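Phosphatidylinositol-specific phospholipase C (PDB 2PLC) is a bacterial phospholipase of the phosphatidylinositol-specific phospholipase C family, built on a TIM-barrel fold. Local coordinates at residues K151-P163 against K170-I182. Numbering follows the deposited sequence.
Sequences KILLLSENHTKKP and KFGMQFGAPNQVI
The carboxylate of E157 lies over one face of the F175 ring, its plane only 15° from that of the ring and OE1 3.5 Å from F175 CD2, while CB of L155 approaches the ring near its plane, at the edge by CD1. Both E157 and F175 hold CG anti to the backbone N (chi1 close to 180°), which carries the two side chains out alongside each other. A carboxylate over a ring is not attractive by itself; R104 probably makes it acceptable, forming a salt bridge with E157 OE1 and a cation-pi contact with F175.

Next to this cluster the backbones pair as parallel strands. M173 N donates to L154 O at 2.9 Å, S156 N to M173 O, and F175 N to S156 O, just where the chain leaves the strand for a type II turn. G172, with phi 68°, brings its CA to L154 O; a CB there would collide with that oxygen, so glycine suits the spot. A water accepts from S156 OG and donates to F171 O and M173 O, satisfying a small hydroxyl and bridging the strands where one is interrupted.

On the face of L155 and M173, the unbranched thioether chain runs beside the leucine, CD2 of L155 lying 3.6 Å from CG of M173. After the turn at N158-K161 the chain comes back, and the rigid ring of P163 packs its CG against the aliphatic CD of K170 at 3.6 Å, while K170 NZ reaches on to D137 O.

Strand 152-157, one of the parallel strands of the barrel, thus stands between 101-107 and 169-174, which also pairs antiparallel with 132-134 and 164-166; beyond the turns after Q174, the chain passes into strand 180-183, which pairs with 212-216.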
ATOM      1  N   LYS A 151      -2.846 -14.212   0.359  1.00 20.23           N
ATOM      2  CA  LYS A 151      -2.252 -13.816  -0.914  1.00 22.84           C
ATOM      3  C   LYS A 151      -1.922 -12.336  -1.042  1.00 24.17           C
ATOM      4  O   LYS A 151      -2.325 -11.520  -0.214  1.00 23.48           O
ATOM      5  CB  LYS A 151      -3.141 -14.263  -2.077  1.00 24.45           C
ATOM      6  CG  LYS A 151      -2.988 -15.738  -2.413  1.00 33.22           C
ATOM      7  CD  LYS A 151      -4.042 -16.204  -3.399  1.00 40.35           C
ATOM      8  CE  LYS A 151      -3.697 -17.573  -3.975  1.00 46.39           C
ATOM      9  NZ  LYS A 151      -3.468 -18.595  -2.915  1.00 46.74           N
ATOM     10  N   ILE A 152      -1.169 -12.013  -2.090  1.00 22.37           N
ATOM     11  CA  ILE A 152      -0.753 -10.651  -2.378  1.00 20.63           C
ATOM     12  C   ILE A 152      -1.527 -10.134  -3.581  1.00 21.13           C
ATOM     13  O   ILE A 152      -1.626 -10.815  -4.596  1.00 23.28           O
ATOM     14  CB  ILE A 152       0.764 -10.583  -2.733  1.00 17.23           C
ATOM     15  CG1 ILE A 152       1.613 -11.008  -1.537  1.00 27.21           C
ATOM     16  CG2 ILE A 152       1.161  -9.174  -3.176  1.00 14.65           C
ATOM     17  CD1 ILE A 152       3.095 -11.104  -1.845  1.00 26.95           C
ATOM     18  N   LEU A 153      -2.124  -8.955  -3.443  1.00 21.25           N
ATOM     19  CA  LEU A 153      -2.832  -8.330  -4.549  1.00 16.53           C
ATOM     20  C   LEU A 153      -1.827  -7.328  -5.111  1.00 14.08           C
ATOM     21  O   LEU A 153      -1.585  -6.288  -4.513  1.00 13.18           O
ATOM     22  CB  LEU A 153      -4.098  -7.611  -4.065  1.00 15.75           C
ATOM     23  CG  LEU A 153      -4.825  -6.825  -5.164  1.00 18.81           C
ATOM     24  CD1 LEU A 153      -5.072  -7.725  -6.373  1.00 23.69           C
ATOM     25  CD2 LEU A 153      -6.125  -6.261  -4.646  1.00 23.22           C
ATOM     26  N   LEU A 154      -1.227  -7.655  -6.247  1.00 17.00           N
ATOM     27  CA  LEU A 154      -0.225  -6.791  -6.869  1.00 15.08           C
ATOM     28  C   LEU A 154      -0.788  -5.636  -7.696  1.00 21.63           C
ATOM     29  O   LEU A 154      -1.710  -5.816  -8.487  1.00 25.56           O
ATOM     30  CB  LEU A 154       0.707  -7.635  -7.750  1.00  6.24           C
ATOM     31  CG  LEU A 154       1.882  -6.942  -8.450  1.00 15.13           C
ATOM     32  CD1 LEU A 154       2.890  -6.477  -7.423  1.00 10.85           C
ATOM     33  CD2 LEU A 154       2.549  -7.900  -9.427  1.00  7.25           C
ATOM     34  N   LEU A 155      -0.225  -4.448  -7.503  1.00 23.35           N
ATOM     35  CA  LEU A 155      -0.629  -3.269  -8.263  1.00 24.38           C
ATOM     36  C   LEU A 155       0.634  -2.814  -8.978  1.00 22.37           C
ATOM     37  O   LEU A 155       1.483  -2.149  -8.385  1.00 20.92           O
ATOM     38  CB  LEU A 155      -1.152  -2.164  -7.342  1.00 14.76           C
ATOM     39  CG  LEU A 155      -2.422  -2.464  -6.545  1.00 16.45           C
ATOM     40  CD1 LEU A 155      -2.795  -1.264  -5.692  1.00 13.16           C
ATOM     41  CD2 LEU A 155      -3.553  -2.807  -7.495  1.00 13.75           C
ATOM     42  N   SER A 156       0.784  -3.238 -10.231  1.00 24.02           N
ATOM     43  CA  SER A 156       1.963  -2.907 -11.031  1.00 25.82           C
ATOM     44  C   SER A 156       1.972  -1.518 -11.637  1.00 25.76           C
ATOM     45  O   SER A 156       0.997  -1.084 -12.245  1.00 28.26           O
ATOM     46  CB  SER A 156       2.161  -3.927 -12.152  1.00 25.94           C
ATOM     47  OG  SER A 156       2.467  -5.202 -11.628  1.00 34.31           O
ATOM     48  N   GLU A 157       3.115  -0.854 -11.513  1.00 27.23           N
ATOM     49  CA  GLU A 157       3.305   0.477 -12.064  1.00 32.45           C
ATOM     50  C   GLU A 157       4.647   0.528 -12.779  1.00 38.19           C
ATOM     51  O   GLU A 157       5.706   0.456 -12.149  1.00 38.50           O
ATOM     52  CB  GLU A 157       3.268   1.531 -10.959  1.00 21.87           C
ATOM     53  CG  GLU A 157       3.459   2.950 -11.462  1.00 24.46           C
ATOM     54  CD  GLU A 157       3.300   3.994 -10.375  1.00 24.88           C
ATOM     55  OE1 GLU A 157       3.238   3.625  -9.186  1.00 29.36           O
ATOM     56  OE2 GLU A 157       3.236   5.196 -10.710  1.00 34.32           O
ATOM     57  N   ASN A 158       4.595   0.619 -14.101  1.00 47.25           N
ATOM     58  CA  ASN A 158       5.803   0.693 -14.905  1.00 54.70           C
ATOM     59  C   ASN A 158       5.545   1.295 -16.279  1.00 59.87           C
ATOM     60  O   ASN A 158       4.440   1.759 -16.570  1.00 57.70           O
ATOM     61  CB  ASN A 158       6.487  -0.680 -15.019  1.00 57.11           C
ATOM     62  CG  ASN A 158       5.541  -1.784 -15.459  1.00 56.42           C
ATOM     63  OD1 ASN A 158       5.767  -2.956 -15.163  1.00 51.24           O
ATOM     64  ND2 ASN A 158       4.481  -1.416 -16.171  1.00 59.38           N
ATOM     65  N   HIS A 159       6.584   1.285 -17.109  1.00 69.83           N
ATOM     66  CA  HIS A 159       6.538   1.835 -18.458  1.00 76.71           C
ATOM     67  C   HIS A 159       5.456   1.216 -19.354  1.00 75.17           C
ATOM     68  O   HIS A 159       4.783   1.930 -20.102  1.00 72.39           O
ATOM     69  CB  HIS A 159       7.927   1.695 -19.102  1.00 85.19           C
ATOM     70  CG  HIS A 159       8.053   2.357 -20.439  1.00 96.70           C
ATOM     71  ND1 HIS A 159       7.096   3.209 -20.949  1.00100.00           N
ATOM     72  CD2 HIS A 159       9.026   2.282 -21.380  1.00 99.09           C
ATOM     73  CE1 HIS A 159       7.471   3.628 -22.143  1.00100.00           C
ATOM     74  NE2 HIS A 159       8.639   3.080 -22.428  1.00100.00           N
ATOM     75  N   THR A 160       5.270  -0.099 -19.251  1.00 70.66           N
ATOM     76  CA  THR A 160       4.283  -0.813 -20.061  1.00 66.99           C
ATOM     77  C   THR A 160       2.833  -0.382 -19.821  1.00 66.95           C
ATOM     78  O   THR A 160       2.003  -0.459 -20.727  1.00 66.80           O
ATOM     79  CB  THR A 160       4.377  -2.343 -19.849  1.00 69.35           C
ATOM     80  OG1 THR A 160       3.873  -2.685 -18.553  1.00 66.14           O
ATOM     81  CG2 THR A 160       5.820  -2.814 -19.962  1.00 66.56           C
ATOM     82  N   LYS A 161       2.533   0.058 -18.599  1.00 67.37           N
ATOM     83  CA  LYS A 161       1.187   0.496 -18.224  1.00 66.94           C
ATOM     84  C   LYS A 161       0.137  -0.590 -18.420  1.00 64.71           C
ATOM     85  O   LYS A 161      -0.977  -0.329 -18.871  1.00 67.19           O
ATOM     86  CB  LYS A 161       0.798   1.776 -18.972  1.00 67.33           C
ATOM     87  CG  LYS A 161       1.351   3.026 -18.320  1.00 75.71           C
ATOM     88  CD  LYS A 161       1.666   4.112 -19.331  1.00 81.59           C
ATOM     89  CE  LYS A 161       2.289   5.322 -18.646  1.00 85.77           C
ATOM     90  NZ  LYS A 161       3.506   4.962 -17.853  1.00 85.93           N
ATOM     91  N   LYS A 162       0.523  -1.816 -18.086  1.00 63.63           N
ATOM     92  CA  LYS A 162      -0.353  -2.977 -18.182  1.00 66.76           C
ATOM     93  C   LYS A 162       0.016  -3.946 -17.051  1.00 63.10           C
ATOM     94  O   LYS A 162       1.129  -3.889 -16.520  1.00 63.65           O
ATOM     95  CB  LYS A 162      -0.245  -3.634 -19.575  1.00 71.55           C
ATOM     96  CG  LYS A 162       1.155  -4.054 -20.023  1.00 80.81           C
ATOM     97  CD  LYS A 162       1.505  -5.468 -19.562  1.00 90.14           C
ATOM     98  CE  LYS A 162       2.917  -5.870 -19.974  1.00 92.17           C
ATOM     99  NZ  LYS A 162       3.290  -7.218 -19.452  1.00 90.22           N
ATOM    100  N   PRO A 163      -0.928  -4.813 -16.632  1.00 57.31           N
ATOM    101  CA  PRO A 163      -0.669  -5.778 -15.555  1.00 54.15           C
ATOM    102  C   PRO A 163       0.379  -6.843 -15.883  1.00 50.72           C
ATOM    103  O   PRO A 163       0.575  -7.209 -17.045  1.00 49.57           O
ATOM    104  CB  PRO A 163      -2.049  -6.393 -15.309  1.00 51.59           C
ATOM    105  CG  PRO A 163      -2.693  -6.314 -16.653  1.00 49.37           C
ATOM    106  CD  PRO A 163      -2.318  -4.930 -17.108  1.00 53.17           C
ATOM    107  N   LYS A 170      -2.502 -13.605 -15.138  1.00 48.12           N
ATOM    108  CA  LYS A 170      -2.366 -12.167 -14.938  1.00 41.40           C
ATOM    109  C   LYS A 170      -2.236 -11.952 -13.434  1.00 38.22           C
ATOM    110  O   LYS A 170      -3.180 -12.197 -12.679  1.00 35.22           O
ATOM    111  CB  LYS A 170      -3.600 -11.436 -15.477  1.00 47.02           C
ATOM    112  CG  LYS A 170      -3.489  -9.919 -15.447  1.00 50.15           C
ATOM    113  CD  LYS A 170      -4.704  -9.247 -16.078  1.00 53.93           C
ATOM    114  CE  LYS A 170      -5.967  -9.479 -15.265  1.00 57.61           C
ATOM    115  NZ  LYS A 170      -7.116  -8.683 -15.789  1.00 61.34           N
ATOM    116  N   PHE A 171      -1.047 -11.535 -13.009  1.00 34.49           N
ATOM    117  CA  PHE A 171      -0.750 -11.304 -11.599  1.00 31.87           C
ATOM    118  C   PHE A 171      -1.272  -9.973 -11.076  1.00 32.50           C
ATOM    119  O   PHE A 171      -0.661  -8.924 -11.281  1.00 32.37           O
ATOM    120  CB  PHE A 171       0.756 -11.432 -11.350  1.00 30.95           C
ATOM    121  CG  PHE A 171       1.257 -12.846 -11.429  1.00 34.38           C
ATOM    122  CD1 PHE A 171       1.185 -13.561 -12.622  1.00 38.24           C
ATOM    123  CD2 PHE A 171       1.769 -13.477 -10.301  1.00 34.81           C
ATOM    124  CE1 PHE A 171       1.613 -14.885 -12.688  1.00 42.16           C
ATOM    125  CE2 PHE A 171       2.201 -14.800 -10.354  1.00 34.13           C
ATOM    126  CZ  PHE A 171       2.122 -15.506 -11.549  1.00 41.27           C
ATOM    127  N   GLY A 172      -2.400 -10.036 -10.377  1.00 30.12           N
ATOM    128  CA  GLY A 172      -3.002  -8.834  -9.840  1.00 31.45           C
ATOM    129  C   GLY A 172      -3.550  -7.927 -10.923  1.00 32.28           C
ATOM    130  O   GLY A 172      -4.161  -8.391 -11.888  1.00 36.63           O
ATOM    131  N   MET A 173      -3.304  -6.628 -10.773  1.00 28.74           N
ATOM    132  CA  MET A 173      -3.777  -5.629 -11.726  1.00 28.42           C
ATOM    133  C   MET A 173      -2.826  -4.440 -11.861  1.00 27.27           C
ATOM    134  O   MET A 173      -1.818  -4.344 -11.164  1.00 32.08           O
ATOM    135  CB  MET A 173      -5.185  -5.152 -11.331  1.00 34.25           C
ATOM    136  CG  MET A 173      -5.374  -4.936  -9.832  1.00 33.70           C
ATOM    137  SD  MET A 173      -7.077  -4.636  -9.304  1.00 39.29           S
ATOM    138  CE  MET A 173      -7.772  -6.283  -9.380  1.00 29.03           C
ATOM    139  N   GLN A 174      -3.166  -3.542 -12.774  1.00 25.60           N
ATOM    140  CA  GLN A 174      -2.376  -2.351 -13.043  1.00 30.26           C
ATOM    141  C   GLN A 174      -2.685  -1.217 -12.063  1.00 29.57           C
ATOM    142  O   GLN A 174      -3.846  -0.955 -11.741  1.00 32.67           O
ATOM    143  CB  GLN A 174      -2.659  -1.877 -14.467  1.00 29.31           C
ATOM    144  CG  GLN A 174      -1.890  -0.643 -14.879  1.00 42.91           C
ATOM    145  CD  GLN A 174      -2.666   0.221 -15.851  1.00 58.33           C
ATOM    146  OE1 GLN A 174      -3.624  -0.235 -16.487  1.00 66.33           O
ATOM    147  NE2 GLN A 174      -2.269   1.485 -15.959  1.00 61.56           N
ATOM    148  N   PHE A 175      -1.635  -0.552 -11.587  1.00 30.33           N
ATOM    149  CA  PHE A 175      -1.786   0.571 -10.674  1.00 26.68           C
ATOM    150  C   PHE A 175      -2.349   1.700 -11.521  1.00 27.38           C
ATOM    151  O   PHE A 175      -1.803   2.012 -12.579  1.00 29.65           O
ATOM    152  CB  PHE A 175      -0.425   0.981 -10.102  1.00 21.97           C
ATOM    153  CG  PHE A 175      -0.489   2.132  -9.135  1.00 23.19           C
ATOM    154  CD1 PHE A 175      -0.821   1.923  -7.803  1.00 24.25           C
ATOM    155  CD2 PHE A 175      -0.206   3.429  -9.554  1.00 23.14           C
ATOM    156  CE1 PHE A 175      -0.871   2.985  -6.901  1.00 20.22           C
ATOM    157  CE2 PHE A 175      -0.254   4.499  -8.657  1.00 20.74           C
ATOM    158  CZ  PHE A 175      -0.587   4.274  -7.330  1.00 18.57           C
ATOM    159  N   GLY A 176      -3.444   2.297 -11.070  1.00 24.82           N
ATOM    160  CA  GLY A 176      -4.047   3.381 -11.830  1.00 26.13           C
ATOM    161  C   GLY A 176      -5.134   2.918 -12.785  1.00 28.65           C
ATOM    162  O   GLY A 176      -5.589   3.687 -13.630  1.00 28.47           O
ATOM    163  N   ALA A 177      -5.544   1.656 -12.660  1.00 30.60           N
ATOM    164  CA  ALA A 177      -6.592   1.092 -13.505  1.00 30.64           C
ATOM    165  C   ALA A 177      -7.910   1.822 -13.226  1.00 32.42           C
ATOM    166  O   ALA A 177      -8.053   2.482 -12.196  1.00 31.14           O
ATOM    167  CB  ALA A 177      -6.737  -0.404 -13.231  1.00 28.44           C
ATOM    168  N   PRO A 178      -8.892   1.710 -14.140  1.00 32.26           N
ATOM    169  CA  PRO A 178     -10.199   2.363 -13.994  1.00 31.50           C
ATOM    170  C   PRO A 178     -10.957   2.043 -12.711  1.00 28.27           C
ATOM    171  O   PRO A 178     -11.804   2.828 -12.282  1.00 32.21           O
ATOM    172  CB  PRO A 178     -10.957   1.867 -15.220  1.00 30.63           C
ATOM    173  CG  PRO A 178      -9.882   1.728 -16.230  1.00 37.74           C
ATOM    174  CD  PRO A 178      -8.806   1.031 -15.444  1.00 33.75           C
ATOM    175  N   ASN A 179     -10.660   0.893 -12.108  1.00 28.12           N
ATOM    176  CA  ASN A 179     -11.323   0.464 -10.873  1.00 22.34           C
ATOM    177  C   ASN A 179     -10.711   1.059  -9.600  1.00 26.29           C
ATOM    178  O   ASN A 179     -11.102   0.702  -8.482  1.00 20.80           O
ATOM    179  CB  ASN A 179     -11.328  -1.069 -10.783  1.00 25.45           C
ATOM    180  CG  ASN A 179      -9.927  -1.668 -10.809  1.00 30.57           C
ATOM    181  OD1 ASN A 179      -8.950  -0.987 -11.116  1.00 25.70           O
ATOM    182  ND2 ASN A 179      -9.829  -2.952 -10.486  1.00 35.85           N
ATOM    183  N   GLN A 180      -9.757   1.967  -9.777  1.00 23.92           N
ATOM    184  CA  GLN A 180      -9.077   2.611  -8.661  1.00 21.86           C
ATOM    185  C   GLN A 180      -9.251   4.121  -8.677  1.00 22.32           C
ATOM    186  O   GLN A 180      -9.319   4.732  -9.736  1.00 27.51           O
ATOM    187  CB  GLN A 180      -7.585   2.303  -8.722  1.00 21.02           C
ATOM    188  CG  GLN A 180      -7.211   0.881  -8.376  1.00 18.32           C
ATOM    189  CD  GLN A 180      -5.905   0.462  -9.017  1.00 23.72           C
ATOM    190  OE1 GLN A 180      -5.828  -0.585  -9.658  1.00 27.23           O
ATOM    191  NE2 GLN A 180      -4.877   1.285  -8.866  1.00 17.37           N
ATOM    192  N   VAL A 181      -9.332   4.716  -7.493  1.00 22.51           N
ATOM    193  CA  VAL A 181      -9.446   6.165  -7.364  1.00 22.96           C
ATOM    194  C   VAL A 181      -8.240   6.578  -6.527  1.00 25.30           C
ATOM    195  O   VAL A 181      -8.111   6.164  -5.371  1.00 25.39           O
ATOM    196  CB  VAL A 181     -10.746   6.577  -6.650  1.00 23.45           C
ATOM    197  CG1 VAL A 181     -10.806   8.089  -6.510  1.00 19.85           C
ATOM    198  CG2 VAL A 181     -11.948   6.081  -7.434  1.00 27.00           C
ATOM    199  N   ILE A 182      -7.357   7.382  -7.114  1.00 20.17           N
ATOM    200  CA  ILE A 182      -6.138   7.803  -6.427  1.00 20.33           C
ATOM    201  C   ILE A 182      -6.012   9.286  -6.050  1.00 22.82           C
ATOM    202  O   ILE A 182      -6.167  10.177  -6.887  1.00 27.51           O
ATOM    203  CB  ILE A 182      -4.880   7.391  -7.246  1.00 20.72           C
ATOM    204  CG1 ILE A 182      -4.918   5.889  -7.538  1.00 22.13           C
ATOM    205  CG2 ILE A 182      -3.597   7.738  -6.480  1.00 21.96           C
ATOM    206  CD1 ILE A 182      -3.808   5.412  -8.430  1.00 26.85           C
TER
HETATM  207  O   HOH W   1       0.052  -6.376 -12.093  1.00 33.25           O